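Local coordinates for acetyl xylan esterase (Metagenome, PDB 6XYC), which acts as a carbohydrate esterase of the alpha/beta-hydrolase fold, probably removing acetyl and feruloyl groups from complex xylans, at residues M83-I86 with W87-I91; S103-K107 with Y108-P112; N231-P234 with H235-V239. All coordinates share one frame; numbering follows the deposited sequence.

Contact 1: residues M83-I86 with W87-I91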
loop_
_atom_site.group_PDB
_atom_site.type_symbol
_atom_site.label_atom_id
_atom_site.label_comp_id
_atom_site.label_asym_id
_atom_site.label_seq_id
_atom_site.Cartn_x
_atom_site.Cartn_y
_atom_site.Cartn_z
ATOM N N MET A 83 -3.942 8.117 14.907
ATOM C CA MET A 83 -4.365 8.712 16.166
ATOM C C MET A 83 -4.366 7.720 17.322
ATOM O O MET A 83 -4.441 8.149 18.476
ATOM C CB MET A 83 -5.759 9.323 16.008
ATOM C CG MET A 83 -5.795 10.508 15.059
ATOM S SD MET A 83 -7.471 11.083 14.768
ATOM C CE MET A 83 -8.118 9.714 13.818
ATOM N N GLU A 84 -4.273 6.417 17.049
ATOM C CA GLU A 84 -4.201 5.408 18.099
ATOM C C GLU A 84 -2.825 4.772 18.238
ATOM O O GLU A 84 -2.526 4.213 19.296
ATOM C CB GLU A 84 -5.246 4.303 17.871
ATOM C CG GLU A 84 -4.982 3.382 16.694
ATOM C CD GLU A 84 -6.121 2.394 16.457
ATOM O OE1 GLU A 84 -6.549 1.724 17.421
ATOM O OE2 GLU A 84 -6.587 2.282 15.304
ATOM N N ALA A 85 -1.979 4.860 17.217
ATOM C CA ALA A 85 -0.639 4.293 17.268
ATOM C C ALA A 85 0.213 5.036 16.256
ATOM O O ALA A 85 -0.200 5.191 15.102
ATOM C CB ALA A 85 -0.649 2.797 16.951
ATOM N N ILE A 86 1.399 5.486 16.666
ATOM C CA ILE A 86 2.221 6.269 15.749
ATOM C C ILE A 86 3.113 5.329 14.946
ATOM O O ILE A 86 3.215 4.135 15.252
ATOM C CB ILE A 86 3.047 7.345 16.482
ATOM C CG1 ILE A 86 4.077 6.738 17.427
ATOM C CG2 ILE A 86 2.121 8.290 17.241
ATOM C CD1 ILE A 86 5.160 7.704 17.836
ATOM N N TRP A 87 3.728 5.859 13.898
ATOM C CA TRP A 87 4.680 5.107 13.095
ATOM C C TRP A 87 5.685 4.403 14.005
ATOM O O TRP A 87 6.170 5.006 14.968
ATOM C CB TRP A 87 5.393 6.075 12.143
ATOM C CG TRP A 87 6.184 5.482 11.028
ATOM C CD1 TRP A 87 7.536 5.504 10.897
ATOM C CD2 TRP A 87 5.673 4.842 9.856
ATOM N NE1 TRP A 87 7.906 4.895 9.724
ATOM C CE2 TRP A 87 6.779 4.480 9.063
ATOM C CE3 TRP A 87 4.386 4.531 9.403
ATOM C CZ2 TRP A 87 6.641 3.818 7.842
ATOM C CZ3 TRP A 87 4.253 3.870 8.194
ATOM C CH2 TRP A 87 5.373 3.516 7.430
ATOM N N PRO A 88 6.052 3.145 13.714
ATOM C CA PRO A 88 5.733 2.359 12.509
ATOM C C PRO A 88 4.564 1.372 12.622
ATOM O O PRO A 88 4.562 0.362 11.921
ATOM C CB PRO A 88 7.020 1.577 12.279
ATOM C CG PRO A 88 7.501 1.283 13.727
ATOM C CD PRO A 88 7.027 2.452 14.583
ATOM N N ALA A 89 3.594 1.666 13.489
ATOM C CA ALA A 89 2.464 0.760 13.649
ATOM C C ALA A 89 1.857 0.391 12.301
ATOM O O ALA A 89 1.559 -0.780 12.041
ATOM C CB ALA A 89 1.406 1.396 14.553
ATOM N N GLN A 90 1.693 1.376 11.419
ATOM C CA GLN A 90 0.931 1.158 10.197
ATOM C C GLN A 90 1.631 0.193 9.246
ATOM O O GLN A 90 0.973 -0.648 8.618
ATOM C CB GLN A 90 0.672 2.501 9.517
ATOM C CG GLN A 90 -0.343 3.383 10.238
ATOM C CD GLN A 90 0.212 4.021 11.495
ATOM O OE1 GLN A 90 1.416 4.241 11.613
ATOM N NE2 GLN A 90 -0.665 4.313 12.449
ATOM N N ILE A 91 2.954 0.294 9.111
ATOM C CA ILE A 91 3.641 -0.649 8.232
ATOM C C ILE A 91 3.786 -2.012 8.907
ATOM O O ILE A 91 3.757 -3.046 8.229
ATOM C CB ILE A 91 5.001 -0.076 7.782
ATOM C CG1 ILE A 91 5.647 -0.993 6.745
ATOM C CG2 ILE A 91 5.931 0.122 8.965
ATOM C CD1 ILE A 91 4.785 -1.248 5.505
#
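Q90, in the first turn of helix 89-103, reaches back along the chain to the backbone of A85 and I86. From CB the chain leaves with CG beside the backbone N (chi1 -72°) and then bends sharply at chi2 (75°), which turns the amide back toward the loop that leads into the helix. CD comes to 3.8 Å from A85 O. At the tip the two amide atoms part company: OE1 lies against the peptide carbon of I86, 3.9 Å from I86 C, whereas NE2 donates to A85 O over 2.8 Å. This bond is nearly straight (162° at the hydrogen) and lies almost in the amide plane of Q90, although the donor is tilted from the carbonyl plane of A85. NE2 also donates to R80 O, so two carbonyls of the preceding loop fix the rotation of the amide.

One residue earlier, A89 N donates to I86 O at 3.1 Å, and the methyl groups A85 CB and A89 CB press together at 3.5 Å, tighter than usual for two carbons. The peptide bond between W87 and P88 is cis, and P88 takes the N-cap position. W87 swings away from the turn with I91 CG2 and P88 CB on one face of its indole, both displaced toward the rim, while NE1 bonds to L208 O. Residues I86 to A89 thus form a type VI beta turn built on a cis-proline, and it feeds the chain from strand 73-77 into helix 89-103, the helix of a beta-alpha-beta crossover in the alpha/beta-hydrolase fold.

Contact 2: residues S103-K107 with Y108-P112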
loop_
_atom_site.group_PDB
_atom_site.type_symbol
_atom_site.label_atom_id
_atom_site.label_comp_id
_atom_site.label_asym_id
_atom_site.label_seq_id
_atom_site.Cartn_x
_atom_site.Cartn_y
_atom_site.Cartn_z
ATOM N N SER A 103 0.971 -17.179 4.729
ATOM C CA SER A 103 0.951 -18.397 5.531
ATOM C C SER A 103 -0.336 -19.184 5.313
ATOM O O SER A 103 -0.309 -20.418 5.236
ATOM C CB SER A 103 1.121 -18.056 7.014
ATOM O OG SER A 103 1.051 -19.215 7.825
ATOM N N ASN A 104 -1.471 -18.492 5.206
ATOM C CA ASN A 104 -2.778 -19.133 5.135
ATOM C C ASN A 104 -3.310 -19.244 3.712
ATOM O O ASN A 104 -4.501 -19.511 3.525
ATOM C CB ASN A 104 -3.767 -18.363 6.010
ATOM C CG ASN A 104 -3.444 -18.473 7.493
ATOM O OD1 ASN A 104 -3.662 -19.521 8.105
ATOM N ND2 ASN A 104 -2.912 -17.402 8.073
ATOM N N ALA A 105 -2.446 -19.082 2.706
ATOM C CA ALA A 105 -2.902 -19.029 1.320
ATOM C C ALA A 105 -3.730 -20.252 0.950
ATOM O O ALA A 105 -4.805 -20.131 0.350
ATOM C CB ALA A 105 -1.696 -18.899 0.386
ATOM N N ALA A 106 -3.244 -21.445 1.299
ATOM C CA ALA A 106 -3.944 -22.665 0.913
ATOM C C ALA A 106 -5.378 -22.671 1.429
ATOM O O ALA A 106 -6.305 -23.047 0.702
ATOM C CB ALA A 106 -3.189 -23.888 1.430
ATOM N N LYS A 107 -5.580 -22.265 2.683
ATOM C CA LYS A 107 -6.918 -22.268 3.263
ATOM C C LYS A 107 -7.883 -21.404 2.460
ATOM O O LYS A 107 -9.089 -21.670 2.452
ATOM C CB LYS A 107 -6.850 -21.789 4.716
ATOM C CG LYS A 107 -8.095 -21.087 5.242
ATOM C CD LYS A 107 -9.301 -22.010 5.312
ATOM C CE LYS A 107 -10.591 -21.235 5.080
ATOM N NZ LYS A 107 -11.776 -22.115 4.897
ATOM N N TYR A 108 -7.383 -20.369 1.783
ATOM C CA TYR A 108 -8.231 -19.445 1.039
ATOM C C TYR A 108 -8.145 -19.657 -0.470
ATOM O O TYR A 108 -8.629 -18.814 -1.234
ATOM C CB TYR A 108 -7.862 -18.005 1.406
ATOM C CG TYR A 108 -8.113 -17.672 2.868
ATOM C CD1 TYR A 108 -9.405 -17.555 3.355
ATOM C CD2 TYR A 108 -7.060 -17.473 3.759
ATOM C CE1 TYR A 108 -9.645 -17.253 4.682
ATOM C CE2 TYR A 108 -7.291 -17.168 5.092
ATOM C CZ TYR A 108 -8.590 -17.061 5.545
ATOM O OH TYR A 108 -8.830 -16.761 6.869
ATOM N N ASN A 109 -7.562 -20.771 -0.913
ATOM C CA ASN A 109 -7.389 -21.060 -2.338
ATOM C C ASN A 109 -6.527 -20.006 -3.022
ATOM O O ASN A 109 -6.746 -19.673 -4.190
ATOM C CB ASN A 109 -8.738 -21.179 -3.051
ATOM C CG ASN A 109 -9.595 -22.281 -2.485
ATOM O OD1 ASN A 109 -9.114 -23.161 -1.771
ATOM N ND2 ASN A 109 -10.878 -22.250 -2.815
ATOM N N ILE A 110 -5.555 -19.466 -2.297
ATOM C CA ILE A 110 -4.669 -18.433 -2.818
ATOM C C ILE A 110 -3.351 -19.077 -3.223
ATOM O O ILE A 110 -2.809 -19.925 -2.500
ATOM C CB ILE A 110 -4.451 -17.311 -1.784
ATOM C CG1 ILE A 110 -5.725 -16.470 -1.657
ATOM C CG2 ILE A 110 -3.273 -16.449 -2.197
ATOM C CD1 ILE A 110 -5.765 -15.590 -0.439
ATOM N N ASP A 111 -2.848 -18.695 -4.399
ATOM C CA ASP A 111 -1.545 -19.106 -4.905
ATOM C C ASP A 111 -0.494 -18.134 -4.380
ATOM O O ASP A 111 -0.376 -17.016 -4.901
ATOM C CB ASP A 111 -1.561 -19.131 -6.436
ATOM C CG ASP A 111 -0.236 -19.553 -7.029
ATOM O OD1 ASP A 111 -0.190 -19.771 -8.254
ATOM O OD2 ASP A 111 0.757 -19.662 -6.286
ATOM N N PRO A 112 0.282 -18.507 -3.364
ATOM C CA PRO A 112 1.231 -17.563 -2.757
ATOM C C PRO A 112 2.479 -17.293 -3.584
ATOM O O PRO A 112 3.391 -16.628 -3.084
ATOM C CB PRO A 112 1.601 -18.256 -1.437
ATOM C CG PRO A 112 1.526 -19.722 -1.766
ATOM C CD PRO A 112 0.391 -19.858 -2.772
#
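A Schellman motif at A105-I110 closes the short 3-10 turn that follows helix 89-103, and within it K107 lays its CG over the face of the Y108 ring. Its two signature bonds run from I110 N to A105 O (2.8 Å) and from N109 N to A106 O (3.1 Å), with N109 in the left-handed conformation that turns the chain out of the helical path. The apolar contact usual for the motif is present as well: A105 CB meets I110 CB at 3.8 Å, and the proline ring of P112 comes against the same methyl group. A105 O accepts a second hydrogen bond, from Y108 N at 3.0 Å. The two donors approach from opposite faces of the carbonyl plane, neither on a lone pair, and a weak bond from Y108 N to N104 O adds to the grip on the turn.

With its CG anti to the backbone N (chi1 151°), the lysine sets this methylene almost exactly above the ring centre, 3.9 Å away and only 5° off the normal, a CH-pi contact. N104 CB touches the ring at CE2 (3.8 Å), and N104 O reaches CD2 obliquely. Beyond the turn, W12 meets the tyrosine edge-to-face, and the Y108 hydroxyl pairs with that of Y100, back on helix 89-103. It is therefore the aliphatic part of the lysine, not its charge, that packs on the aromatic ring, while backbone bonds centred on A105 O set the path into strand 110-111.

Contact 3: residues N231-P234 with H235-V239. With AES (4-(2-aminoethyl)benzenesulfonyl fluoride), chain B.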
loop_
_atom_site.group_PDB
_atom_site.type_symbol
_atom_site.label_atom_id
_atom_site.label_comp_id
_atom_site.label_asym_id
_atom_site.label_seq_id
_atom_site.Cartn_x
_atom_site.Cartn_y
_atom_site.Cartn_z
ATOM N N ASN A 231 -5.122 17.853 -5.999
ATOM C CA ASN A 231 -5.083 18.977 -5.078
ATOM C C ASN A 231 -4.912 18.543 -3.628
ATOM O O ASN A 231 -5.101 19.362 -2.724
ATOM C CB ASN A 231 -6.363 19.809 -5.220
ATOM C CG ASN A 231 -6.139 21.287 -4.958
ATOM O OD1 ASN A 231 -5.062 21.825 -5.202
ATOM N ND2 ASN A 231 -7.174 21.953 -4.459
ATOM N N VAL A 232 -4.562 17.281 -3.385
ATOM C CA VAL A 232 -4.442 16.762 -2.027
ATOM C C VAL A 232 -3.022 16.257 -1.788
ATOM O O VAL A 232 -2.349 16.685 -0.841
ATOM C CB VAL A 232 -5.475 15.655 -1.763
ATOM C CG1 VAL A 232 -5.300 15.090 -0.362
ATOM C CG2 VAL A 232 -6.888 16.190 -1.947
ATOM N N VAL A 233 -2.565 15.337 -2.628
ATOM C CA VAL A 233 -1.169 14.913 -2.661
ATOM C C VAL A 233 -0.584 15.375 -3.987
ATOM O O VAL A 233 -1.065 14.946 -5.047
ATOM C CB VAL A 233 -1.027 13.392 -2.502
ATOM C CG1 VAL A 233 0.438 12.995 -2.601
ATOM C CG2 VAL A 233 -1.628 12.935 -1.185
ATOM N N PRO A 234 0.433 16.238 -4.003
ATOM C CA PRO A 234 0.880 16.810 -5.280
ATOM C C PRO A 234 1.569 15.795 -6.184
ATOM O O PRO A 234 2.296 14.904 -5.732
ATOM C CB PRO A 234 1.838 17.932 -4.859
ATOM C CG PRO A 234 2.281 17.568 -3.471
ATOM C CD PRO A 234 1.131 16.837 -2.844
ATOM N N HIS A 235 1.296 15.958 -7.482
ATOM C CA HIS A 235 1.918 15.195 -8.562
ATOM C C HIS A 235 3.431 15.083 -8.403
ATOM O O HIS A 235 4.030 14.057 -8.757
ATOM C CB HIS A 235 1.530 15.907 -9.864
ATOM C CG HIS A 235 1.883 15.185 -11.125
ATOM N ND1 HIS A 235 3.013 15.487 -11.852
ATOM C CD2 HIS A 235 1.209 14.253 -11.840
ATOM C CE1 HIS A 235 3.050 14.727 -12.932
ATOM N NE2 HIS A 235 1.968 13.968 -12.948
ATOM N N CYS A 236 4.073 16.129 -7.876
ATOM C CA CYS A 236 5.524 16.099 -7.738
ATOM C C CYS A 236 5.992 14.888 -6.943
ATOM O O CYS A 236 7.105 14.392 -7.162
ATOM C CB CYS A 236 6.006 17.386 -7.067
ATOM S SG CYS A 236 5.374 17.663 -5.378
ATOM N N GLN A 237 5.159 14.392 -6.025
ATOM C CA GLN A 237 5.543 13.240 -5.217
ATOM C C GLN A 237 5.841 12.023 -6.088
ATOM O O GLN A 237 6.840 11.322 -5.878
ATOM C CB GLN A 237 4.435 12.931 -4.208
ATOM C CG GLN A 237 4.319 13.957 -3.095
ATOM C CD GLN A 237 5.365 13.769 -2.023
ATOM O OE1 GLN A 237 5.461 12.700 -1.422
ATOM N NE2 GLN A 237 6.150 14.804 -1.771
ATOM N N SER A 238 4.987 11.758 -7.079
ATOM C CA SER A 238 5.199 10.610 -7.955
ATOM C C SER A 238 6.283 10.870 -8.997
ATOM O O SER A 238 7.012 9.941 -9.370
ATOM C CB SER A 238 3.887 10.227 -8.637
ATOM O OG SER A 238 2.965 9.699 -7.693
ATOM N N VAL A 239 6.400 12.108 -9.487
ATOM C CA VAL A 239 7.541 12.464 -10.327
ATOM C C VAL A 239 8.836 12.133 -9.596
ATOM O O VAL A 239 9.744 11.497 -10.143
ATOM C CB VAL A 239 7.480 13.953 -10.713
ATOM C CG1 VAL A 239 8.770 14.370 -11.382
ATOM C CG2 VAL A 239 6.281 14.226 -11.613
HETATM C C3 AES B . -3.424 13.995 2.678
HETATM C C2 AES B . -4.027 12.969 2.014
HETATM C C1 AES B . -3.422 11.750 1.976
HETATM S S AES B . -4.270 10.483 1.150
HETATM O O1S AES B . -4.545 9.361 2.087
HETATM O O2S AES B . -5.631 10.929 0.868
HETATM C C6 AES B . -2.226 11.522 2.577
HETATM C C5 AES B . -1.613 12.559 3.249
HETATM C C4 AES B . -2.218 13.793 3.301
HETATM C C7 AES B . -1.529 14.986 4.045
HETATM C C8 AES B . -0.107 15.223 3.477
HETATM N N8 AES B . 0.316 16.506 3.931
#
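P234 packs its ring carbons on the sulfur of C236, with CB and CG each 3.6 Å from SG, and its carbonyl O accepts the N-H of Q237 at 2.9 Å. That donor stands above the carbonyl plane, not on a lone pair. V233 crosses Q237 at about a right angle, with V233 CG1 4.0 Å from Q237 CG. Because chi1 of V233 is 178°, its other branch, CG2, is left to face the inhibitor and lies 3.8 Å from AES C1. V232 approaches the same ring more closely, its CG1 3.4 Å from AES C2.

The loop carrying these valines runs from strand 222-227 to helix 236-248; in alpha/beta hydrolases the loop after this strand commonly holds the acid of the catalytic triad. D230 fits that role here, with S121 and H262 as the likely partners; V233 touches both of them. D230 OD1 accepts the backbone N-H groups of V232 and V233, tying the two pocket residues to the presumed acid.

Farther out, H226 bridges the loop and the helix: its NE2 bonds to V233 O and its ND1 to S238 OG. Q237, bent at chi2, turns OE1 to the backbone N-H groups of V172 and D173. C236 SG, the atom that P234 packs on, is fixed by its disulfide to C180, and H235 NE2 bonds to S256 OG.

Contacts 1 and 2 stand at the two ends of helix 89-103, their centres about 27 Å apart: one leads the chain into the helix, the other out of it toward strand 110-111. Contact 3 opens a different helix, 236-248, and lies on the opposite side of the chain's centre from contact 2. All three are partly buried, but contact 2 is the most peripheral, with four of its eight touching residues exposed, whereas none of the residues that touch across the two segments of contact 3 is exposed. Their chemistry follows: a side-chain amide holds backbone in contact 1, backbone bonds dominate contact 2, and contact 3 combines packing on a disulfide with valines that line the inhibitor pocket.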